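Local coordinates for protein nitrite oxidoreductase subunit A (Kuenenia stuttgartiensis, PDB 7B04) that belongs to the molybdopterin oxidoreductase family and carries a molybdenum atom, two MD1 groups and an iron/sulfur cluster, at residues L360-I365 with R510-I515; N655-A660 with T685-Y690; D871-P876 with V887-K892. All blocks are in the same frame, centred on the assembly; numbering follows the deposited sequence.

Interaction 1: residues L360-I365 with R510-I515; sequences LGITKI and RLAKDI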
# COMPACT_ATOMS: atom_id res chain seq x y z
N LEU B 360 -32.45 5.35 -6.24
CA LEU B 360 -33.84 5.45 -6.69
C LEU B 360 -34.67 6.26 -5.70
O LEU B 360 -35.51 7.07 -6.11
CB LEU B 360 -34.44 4.06 -6.88
CG LEU B 360 -33.97 3.25 -8.09
CD1 LEU B 360 -34.49 1.82 -8.01
CD2 LEU B 360 -34.42 3.91 -9.38
N GLY B 361 -34.45 6.05 -4.40
CA GLY B 361 -35.13 6.86 -3.40
C GLY B 361 -34.76 8.32 -3.49
O GLY B 361 -35.60 9.20 -3.29
N ILE B 362 -33.49 8.61 -3.79
CA ILE B 362 -33.06 10.00 -3.94
C ILE B 362 -33.63 10.59 -5.22
O ILE B 362 -34.01 11.77 -5.27
CB ILE B 362 -31.52 10.09 -3.90
CG1 ILE B 362 -31.00 9.63 -2.54
CG2 ILE B 362 -31.06 11.51 -4.19
CD1 ILE B 362 -29.50 9.46 -2.49
N THR B 363 -33.72 9.79 -6.28
CA THR B 363 -34.35 10.25 -7.51
C THR B 363 -35.82 10.60 -7.28
O THR B 363 -36.33 11.58 -7.83
CB THR B 363 -34.23 9.18 -8.60
OG1 THR B 363 -32.84 8.86 -8.80
CG2 THR B 363 -34.82 9.68 -9.92
N LYS B 364 -36.51 9.80 -6.45
CA LYS B 364 -37.90 10.11 -6.12
C LYS B 364 -38.01 11.44 -5.39
O LYS B 364 -38.93 12.22 -5.65
CB LYS B 364 -38.49 8.98 -5.28
CG LYS B 364 -39.89 9.27 -4.77
CD LYS B 364 -40.46 8.10 -3.99
CE LYS B 364 -41.72 8.50 -3.24
NZ LYS B 364 -42.80 8.92 -4.17
N ILE B 365 -37.08 11.71 -4.47
CA ILE B 365 -37.10 12.97 -3.75
C ILE B 365 -36.84 14.13 -4.70
O ILE B 365 -37.40 15.22 -4.55
CB ILE B 365 -36.09 12.94 -2.58
CG1 ILE B 365 -36.45 11.84 -1.59
CG2 ILE B 365 -36.04 14.29 -1.87
CD1 ILE B 365 -35.38 11.57 -0.55
N ARG B 510 -30.70 14.24 3.49
CA ARG B 510 -29.60 15.20 3.50
C ARG B 510 -28.82 15.15 2.20
O ARG B 510 -28.46 16.19 1.63
CB ARG B 510 -28.69 14.93 4.69
CG ARG B 510 -27.60 15.97 4.91
CD ARG B 510 -26.79 15.60 6.14
NE ARG B 510 -25.74 16.58 6.43
CZ ARG B 510 -24.90 16.49 7.46
NH1 ARG B 510 -23.98 17.42 7.65
NH2 ARG B 510 -24.99 15.46 8.30
N LEU B 511 -28.54 13.94 1.70
CA LEU B 511 -27.86 13.81 0.42
C LEU B 511 -28.76 14.25 -0.72
O LEU B 511 -28.31 14.89 -1.68
CB LEU B 511 -27.38 12.38 0.20
CG LEU B 511 -26.52 12.19 -1.05
CD1 LEU B 511 -25.34 13.14 -1.02
CD2 LEU B 511 -26.05 10.75 -1.18
N ALA B 512 -30.05 13.91 -0.63
CA ALA B 512 -31.00 14.31 -1.67
C ALA B 512 -31.04 15.83 -1.77
O ALA B 512 -31.06 16.38 -2.88
CB ALA B 512 -32.39 13.75 -1.37
N LYS B 513 -31.05 16.52 -0.64
CA LYS B 513 -31.03 17.97 -0.71
C LYS B 513 -29.70 18.47 -1.25
O LYS B 513 -29.68 19.22 -2.23
CB LYS B 513 -31.32 18.56 0.67
CG LYS B 513 -31.57 20.06 0.67
CD LYS B 513 -32.09 20.57 2.00
CE LYS B 513 -32.44 22.05 1.91
NZ LYS B 513 -33.55 22.29 0.96
N ASP B 514 -28.59 17.93 -0.75
CA ASP B 514 -27.27 18.42 -1.15
C ASP B 514 -27.08 18.34 -2.66
O ASP B 514 -26.54 19.26 -3.28
CB ASP B 514 -26.16 17.66 -0.42
CG ASP B 514 -25.95 18.16 1.00
OD1 ASP B 514 -26.21 19.35 1.25
OD2 ASP B 514 -25.52 17.35 1.85
N ILE B 515 -27.52 17.23 -3.28
CA ILE B 515 -27.42 17.09 -4.73
C ILE B 515 -28.19 18.21 -5.43
O ILE B 515 -27.77 18.72 -6.47
CB ILE B 515 -27.90 15.70 -5.16
CG1 ILE B 515 -26.99 14.61 -4.58
CG2 ILE B 515 -27.97 15.59 -6.67
CD1 ILE B 515 -27.56 13.22 -4.71

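Interaction 2: residues N655-A660 with T685-Y690; sequences NLINNA and TGSIEY. With MD1 (phosphoric acid 4-(2-amino-4-oxo-3,4,5,6,-tetrahydro-pteridin-6-yl)-2-hydroxy-3,4-dimercapto-but-3-en-yl ester guanylate ester), chain C.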
# COMPACT_ATOMS: atom_id res chain seq x y z
N ASN B 655 -0.99 -12.34 -13.23
CA ASN B 655 -0.87 -13.52 -12.34
C ASN B 655 -2.24 -14.17 -12.44
O ASN B 655 -2.92 -14.30 -11.47
CB ASN B 655 -0.69 -13.05 -10.91
CG ASN B 655 0.20 -13.90 -10.04
OD1 ASN B 655 0.41 -15.06 -10.30
ND2 ASN B 655 0.71 -13.32 -9.00
N LEU B 656 -2.61 -14.53 -13.65
CA LEU B 656 -3.96 -14.95 -14.05
C LEU B 656 -4.48 -16.07 -13.19
O LEU B 656 -5.60 -15.99 -12.74
CB LEU B 656 -3.83 -15.42 -15.49
CG LEU B 656 -5.12 -15.58 -16.26
CD1 LEU B 656 -5.20 -14.55 -17.35
CD2 LEU B 656 -5.20 -16.96 -16.83
N ILE B 657 -3.68 -17.09 -13.01
CA ILE B 657 -4.18 -18.24 -12.27
C ILE B 657 -4.25 -17.94 -10.78
O ILE B 657 -5.25 -18.22 -10.12
CB ILE B 657 -3.32 -19.49 -12.56
CG1 ILE B 657 -3.43 -19.87 -14.03
CG2 ILE B 657 -3.76 -20.66 -11.69
CD1 ILE B 657 -2.44 -20.93 -14.47
N ASN B 658 -3.20 -17.32 -10.24
CA ASN B 658 -3.19 -16.97 -8.82
C ASN B 658 -4.32 -16.01 -8.49
O ASN B 658 -5.02 -16.19 -7.48
CB ASN B 658 -1.84 -16.37 -8.44
CG ASN B 658 -1.74 -16.01 -6.97
OD1 ASN B 658 -1.10 -16.72 -6.19
ND2 ASN B 658 -2.35 -14.89 -6.58
N ASN B 659 -4.54 -15.01 -9.33
CA ASN B 659 -5.58 -14.02 -9.08
C ASN B 659 -6.92 -14.42 -9.70
O ASN B 659 -7.89 -13.67 -9.56
CB ASN B 659 -5.17 -12.65 -9.62
CG ASN B 659 -3.94 -12.10 -8.92
OD1 ASN B 659 -3.75 -12.31 -7.72
ND2 ASN B 659 -3.11 -11.38 -9.66
N ALA B 660 -7.00 -15.56 -10.37
CA ALA B 660 -8.27 -16.00 -10.91
C ALA B 660 -9.24 -16.34 -9.80
O ALA B 660 -8.86 -16.85 -8.74
CB ALA B 660 -8.09 -17.23 -11.80
N THR B 685 5.24 -16.87 -9.20
CA THR B 685 4.01 -16.30 -8.66
C THR B 685 2.96 -17.31 -8.21
O THR B 685 1.89 -16.90 -7.75
CB THR B 685 3.39 -15.35 -9.68
OG1 THR B 685 3.35 -15.98 -10.96
CG2 THR B 685 4.20 -14.08 -9.76
N GLY B 686 3.23 -18.61 -8.31
CA GLY B 686 2.18 -19.58 -8.07
C GLY B 686 1.29 -19.81 -9.28
O GLY B 686 0.71 -20.89 -9.42
N SER B 687 1.14 -18.80 -10.15
CA SER B 687 0.64 -19.11 -11.48
C SER B 687 1.69 -19.85 -12.29
O SER B 687 1.35 -20.70 -13.11
CB SER B 687 0.19 -17.83 -12.20
OG SER B 687 -0.94 -17.26 -11.56
N ILE B 688 2.97 -19.54 -12.06
CA ILE B 688 4.04 -20.32 -12.68
C ILE B 688 4.10 -21.70 -12.04
O ILE B 688 4.35 -22.72 -12.71
CB ILE B 688 5.40 -19.60 -12.55
CG1 ILE B 688 5.68 -18.65 -13.72
CG2 ILE B 688 6.55 -20.60 -12.44
CD1 ILE B 688 4.71 -17.51 -13.83
N GLU B 689 3.81 -21.77 -10.74
CA GLU B 689 3.86 -23.04 -10.02
C GLU B 689 2.84 -24.03 -10.55
O GLU B 689 3.03 -25.25 -10.42
CB GLU B 689 3.63 -22.80 -8.52
CG GLU B 689 4.89 -22.50 -7.73
CD GLU B 689 5.39 -23.71 -6.96
OE1 GLU B 689 5.88 -24.67 -7.60
OE2 GLU B 689 5.27 -23.70 -5.72
N TYR B 690 1.76 -23.54 -11.14
CA TYR B 690 0.75 -24.39 -11.76
C TYR B 690 0.69 -24.19 -13.28
O TYR B 690 -0.36 -24.35 -13.89
CB TYR B 690 -0.62 -24.13 -11.14
CG TYR B 690 -0.80 -24.74 -9.76
CD1 TYR B 690 -1.11 -26.08 -9.61
CD2 TYR B 690 -0.67 -23.96 -8.61
CE1 TYR B 690 -1.28 -26.64 -8.35
CE2 TYR B 690 -0.84 -24.51 -7.35
CZ TYR B 690 -1.14 -25.85 -7.23
OH TYR B 690 -1.31 -26.41 -5.98
PB MD1 C . -3.47 -8.89 -12.33
O3B MD1 C . -2.59 -8.34 -11.06
O1B MD1 C . -3.29 -10.39 -12.41
O2B MD1 C . -2.96 -8.26 -13.60
O3A MD1 C . -5.08 -8.54 -12.20
C10 MD1 C . -5.55 -7.52 -11.37
C11 MD1 C . -6.89 -7.96 -10.71
O11 MD1 C . -6.59 -8.54 -9.24
C12 MD1 C . -7.78 -6.97 -10.70
S12 MD1 C . -7.26 -5.32 -11.26
C13 MD1 C . -9.27 -7.07 -10.25
S13 MD1 C . -10.17 -5.50 -10.36
C14 MD1 C . -10.01 -8.22 -9.74
N15 MD1 C . -10.24 -7.91 -8.19
C16 MD1 C . -10.62 -9.01 -7.39
C15 MD1 C . -11.12 -8.75 -6.01
O14 MD1 C . -11.18 -7.64 -5.61
N17 MD1 C . -11.52 -9.89 -5.14
C17 MD1 C . -11.43 -11.34 -5.66
N16 MD1 C . -11.83 -12.44 -4.81
N18 MD1 C . -10.93 -11.61 -7.06
C20 MD1 C . -10.54 -10.53 -7.92
N8 MD1 C . -10.08 -10.84 -9.21
C7 MD1 C . -9.56 -9.61 -10.09
PA MD1 C . -0.95 -8.38 -11.01
O1A MD1 C . -0.42 -7.28 -10.12
O2A MD1 C . -0.55 -9.72 -10.44
O5' MD1 C . -0.23 -8.30 -12.49
C5' MD1 C . 1.15 -8.10 -12.49
C4' MD1 C . 1.91 -9.46 -12.68
O4' MD1 C . 2.96 -9.31 -13.82
C1' MD1 C . 4.33 -9.17 -13.10
N9 MD1 C . 5.10 -8.02 -13.64
C4 MD1 C . 5.54 -8.07 -14.89
N3 MD1 C . 5.41 -9.12 -15.93
C2 MD1 C . 6.00 -8.91 -17.24
N2 MD1 C . 5.87 -9.94 -18.25
N1 MD1 C . 6.72 -7.70 -17.55
C6 MD1 C . 6.84 -6.69 -16.54
O6 MD1 C . 7.43 -5.69 -16.78
C5 MD1 C . 6.22 -6.92 -15.16
N7 MD1 C . 6.18 -6.17 -14.06
C8 MD1 C . 5.49 -6.84 -13.11
C2' MD1 C . 4.07 -9.01 -11.87
O2' MD1 C . 5.09 -9.65 -11.05
C3' MD1 C . 2.60 -9.74 -11.64
O3' MD1 C . 2.79 -11.18 -11.53

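Interaction 3: residues D871-P876 with V887-K892; sequences DDYGIP and VRNIKK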
# COMPACT_ATOMS: atom_id res chain seq x y z
N ASP B 871 -39.70 -12.47 -17.60
CA ASP B 871 -40.08 -13.89 -17.78
C ASP B 871 -39.32 -14.63 -16.69
O ASP B 871 -38.15 -14.41 -16.60
CB ASP B 871 -39.80 -14.41 -19.19
CG ASP B 871 -39.98 -15.91 -19.35
OD1 ASP B 871 -40.13 -16.57 -18.36
OD2 ASP B 871 -39.96 -16.39 -20.48
N ASP B 872 -39.99 -15.45 -15.90
CA ASP B 872 -39.33 -16.15 -14.78
C ASP B 872 -38.61 -17.41 -15.26
O ASP B 872 -37.86 -17.95 -14.49
CB ASP B 872 -40.34 -16.45 -13.67
CG ASP B 872 -41.23 -17.62 -13.99
OD1 ASP B 872 -41.23 -18.05 -15.12
OD2 ASP B 872 -41.91 -18.09 -13.10
N TYR B 873 -38.93 -17.85 -16.48
CA TYR B 873 -38.43 -19.08 -17.16
C TYR B 873 -38.92 -20.33 -16.44
O TYR B 873 -38.29 -21.35 -16.54
CB TYR B 873 -36.91 -19.08 -17.34
CG TYR B 873 -36.37 -17.90 -18.08
CD1 TYR B 873 -36.18 -17.95 -19.45
CD2 TYR B 873 -36.07 -16.72 -17.44
CE1 TYR B 873 -35.70 -16.87 -20.15
CE2 TYR B 873 -35.59 -15.63 -18.12
CZ TYR B 873 -35.40 -15.70 -19.48
OH TYR B 873 -34.92 -14.64 -20.17
N GLY B 874 -40.06 -20.24 -15.77
CA GLY B 874 -40.62 -21.39 -15.04
C GLY B 874 -39.61 -21.93 -14.06
O GLY B 874 -39.50 -23.15 -13.98
N ILE B 875 -38.91 -21.07 -13.34
CA ILE B 875 -37.93 -21.58 -12.40
C ILE B 875 -38.46 -21.37 -10.99
O ILE B 875 -38.80 -20.23 -10.64
CB ILE B 875 -36.56 -20.91 -12.59
CG1 ILE B 875 -35.93 -21.36 -13.91
CG2 ILE B 875 -35.64 -21.21 -11.42
CD1 ILE B 875 -34.71 -20.57 -14.30
N PRO B 876 -38.56 -22.41 -10.17
CA PRO B 876 -39.17 -22.24 -8.85
C PRO B 876 -38.29 -21.42 -7.92
O PRO B 876 -37.09 -21.25 -8.13
CB PRO B 876 -39.30 -23.68 -8.34
CG PRO B 876 -38.19 -24.41 -9.02
CD PRO B 876 -38.07 -23.78 -10.39
N VAL B 887 -30.91 -16.62 -13.70
CA VAL B 887 -31.88 -16.20 -14.70
C VAL B 887 -33.30 -16.15 -14.14
O VAL B 887 -34.25 -15.91 -14.90
CB VAL B 887 -31.82 -17.10 -15.95
CG1 VAL B 887 -30.49 -16.93 -16.66
CG2 VAL B 887 -32.04 -18.56 -15.56
N ARG B 888 -33.48 -16.35 -12.84
CA ARG B 888 -34.82 -16.26 -12.25
C ARG B 888 -35.21 -14.79 -12.14
O ARG B 888 -34.81 -14.10 -11.20
CB ARG B 888 -34.88 -16.95 -10.89
CG ARG B 888 -36.31 -17.13 -10.40
CD ARG B 888 -36.41 -17.35 -8.89
NE ARG B 888 -35.72 -18.55 -8.43
CZ ARG B 888 -34.79 -18.54 -7.47
NH1 ARG B 888 -34.45 -17.41 -6.88
NH2 ARG B 888 -34.21 -19.67 -7.11
N ASN B 889 -36.00 -14.31 -13.10
CA ASN B 889 -36.46 -12.93 -13.13
C ASN B 889 -37.91 -12.88 -12.65
O ASN B 889 -38.86 -12.87 -13.44
CB ASN B 889 -36.31 -12.35 -14.54
CG ASN B 889 -34.87 -12.29 -14.99
OD1 ASN B 889 -33.98 -11.89 -14.24
ND2 ASN B 889 -34.62 -12.70 -16.23
N ILE B 890 -38.08 -12.85 -11.34
CA ILE B 890 -39.40 -12.83 -10.71
C ILE B 890 -39.63 -11.46 -10.08
O ILE B 890 -38.83 -11.00 -9.25
CB ILE B 890 -39.54 -13.94 -9.66
CG1 ILE B 890 -39.72 -15.29 -10.35
CG2 ILE B 890 -40.73 -13.66 -8.74
CD1 ILE B 890 -39.85 -16.45 -9.40
N LYS B 891 -40.71 -10.80 -10.49
CA LYS B 891 -41.10 -9.53 -9.89
C LYS B 891 -41.84 -9.79 -8.58
O LYS B 891 -42.66 -10.71 -8.49
CB LYS B 891 -41.98 -8.74 -10.86
CG LYS B 891 -42.41 -7.37 -10.35
CD LYS B 891 -43.06 -6.55 -11.45
CE LYS B 891 -44.43 -7.10 -11.82
NZ LYS B 891 -45.12 -6.26 -12.84
N LYS B 892 -41.54 -8.98 -7.57
CA LYS B 892 -42.11 -9.16 -6.24
C LYS B 892 -42.05 -7.83 -5.51
O LYS B 892 -41.09 -7.08 -5.66
CB LYS B 892 -41.36 -10.25 -5.47
CG LYS B 892 -42.10 -10.76 -4.24
CD LYS B 892 -41.34 -11.91 -3.59
CE LYS B 892 -41.39 -13.17 -4.43
NZ LYS B 892 -42.75 -13.78 -4.45

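Interaction 1: residues L360-I365 with R510-I515
Ile362 and Ala512 meet without any flat group between them: every side chain that touches across these two helices is aliphatic, so methyl branches take the place of ring faces and edges. Flat groups appear beside the contact: Arg510 makes a cation-pi contact with Tyr346. Helix 505-517 packs on the parallel sheet whose 3-2-1-4-5 strand order marks a Rossmann-like alpha/beta unit, and helix 355-368 packs against 505-517. Their segment axes come within 9.3 Å, with a crossing angle of -57°.

Ala512 sits at the middle of the contact, its CA 5.3 Å from the CA of Ile362. Its CB points toward the facing helix and touches both Ile362 and Ile365, lying 3.8 Å from Ile362 CG2 and 3.7 Å from Ile365 CG2, so the single methyl is held by two side chains three residues apart. Ile362 reaches further by forking. With CG1 beside the backbone N (chi1 -63°), CG2 lies anti to that N, covers Ala512 and also meets Ile515 CD1 at 3.9 Å. The other branch runs out to CD1, which touches Leu511 CD2 at 3.9 Å as the two chains cross obliquely. Ile362 thus straddles Ala512 and reaches the neighbours on its helix one residue before and three after.

Leu511 and Ile515 also rest on Ile303 of strand 301-304, which seats helix 505-517 on the sheet. On helix 355-368, Leu360 and Thr363 turn instead to helix 544-548. Arg510 extends to Thr160 of the nitrite oxidoreductase subunit B chain, with which its NH2 forms a hydrogen bond.

All five touching residues are buried, yet the segments share only 194 Å² of surface. With purely apolar partners, what joins the two helices here is shape fit and exclusion of water, without the directional demands of polar bonding.

Interaction 2: residues N655-A660 with T685-Y690
Asn655, which packs on Thr685 and Ser687, also gives its backbone N to oxygen O1B of MD1, a bond of 3.1 Å. This is the phosphate-facing end of a beta-alpha-beta crossover: strands 648-652 and 676-681 run parallel and adjacent, helix 663-670 links them, and the two loops meet beyond the strand ends. O1B receives a second hydrogen bond from Asn659 ND2 at 2.9 Å, and the same amide nitrogen bonds weakly to O2A on the other phosphate. Two N-H groups from one turn therefore grip a single phosphate oxygen. Thr685 reaches the ribose from the other loop, its CG2 lying 3.7 Å from MD1 O3'. Gln1057, His1020, Thr915, Asp681 and Asp734 supply further hydrogen bonds to the group.

In the next shell Ser687 ties the loops together. Its hydroxyl donates to Asn655 OD1 at 2.9 Å and accepts from Asn658 N, so the oxygen links the side chain of one residue that touches MD1 to the backbone of the turn carrying the other. Chi1 of -66° turns OG beside its own backbone N and brings it within bonding distance of Asn658 N. The side chains of Asn655 and Thr685 slide past one another in opposite directions, with Asn655 ND2 3.7 Å from Thr685 CG2. The turn is closed by the bond from Asn659 N to Asn655 O, of 2.8 Å.

Further out, Asn658 OD1 accepts from the backbone N of Ile1024, and Tyr690 OH from that of Asp1027, joining both loops to the C-terminal part of the chain. Ile657 packs against the apolar side chains of Ile677 and Leu667, while its CD1 also reaches the carbonyl O of Tyr690, 4.0 Å away.

Interaction 3: residues D871-P876 with V887-K892
Tyr873 and Asn889 lie side by side and point the same way, the ring and amide planes turned 61° apart. Asn889 ND2 comes to the ring edge, in its plane, 3.6 Å from Tyr873 CE2. One face of the ring is covered by Asp871 CG, 4.2 Å above its centre. This carboxylate is held there by an Asx turn, OD1 accepting from Tyr873 N, while OD2 bonds to Tyr631 OH. A second Asx turn follows at once, with Asp872 OD1 accepting from Gly874 N, which approaches from above the carboxylate plane. Tyr873 and Ile875, in and just after these turns, both point toward segment 887-892.

Ile875 crosses Val887 at about a right angle, CD1 meeting Val887 CG2 at 3.6 Å. It lies obliquely to Arg888, whose chain bends at chi3 (-61°) and so turns NE back to Pro876 O, a weak hydrogen bond of 3.0 Å. Arg888 NH2 makes another weak one, to Ala879 O. Near the start of strand 890-892, Ile890 CG1 packs on Asp872 CB at 3.6 Å, and Asp872 CA directs a C-H...O contact to Asn889 O.

The contact brings the loop after strand 860-862 against the chain entering strand 890-892, which pairs in parallel with 860-862. Asn889 OD1 is taken by Arg848, and Tyr873 stacks edge-to-face with Phe636. With one weak hydrogen bond between the segments, the fit probably rests more on side-chain packing and on the Asx turns within the loop than on polar bonding across it.

Overall arrangement
The three contacts follow one another along the chain and none touches another. Interaction 2 lies at the cofactors, binding one MD1 directly, with the Asn655 side chain about 12 Å from both the molybdenum atom and the second MD1. Interaction 1 is on the opposite side of the chain's centre, 45 Å from interaction 2 between centres, but it approaches the second MD1: the side chain of Leu511 is about 10 Å from it. Interactions 1 and 3 are neighbours, their nearest atoms about 11 Å apart, whereas interactions 2 and 3 stay about 22 Å apart at their nearest atoms. Interaction 3, partly buried, is peripheral packing, 30 Å from the chain's centre.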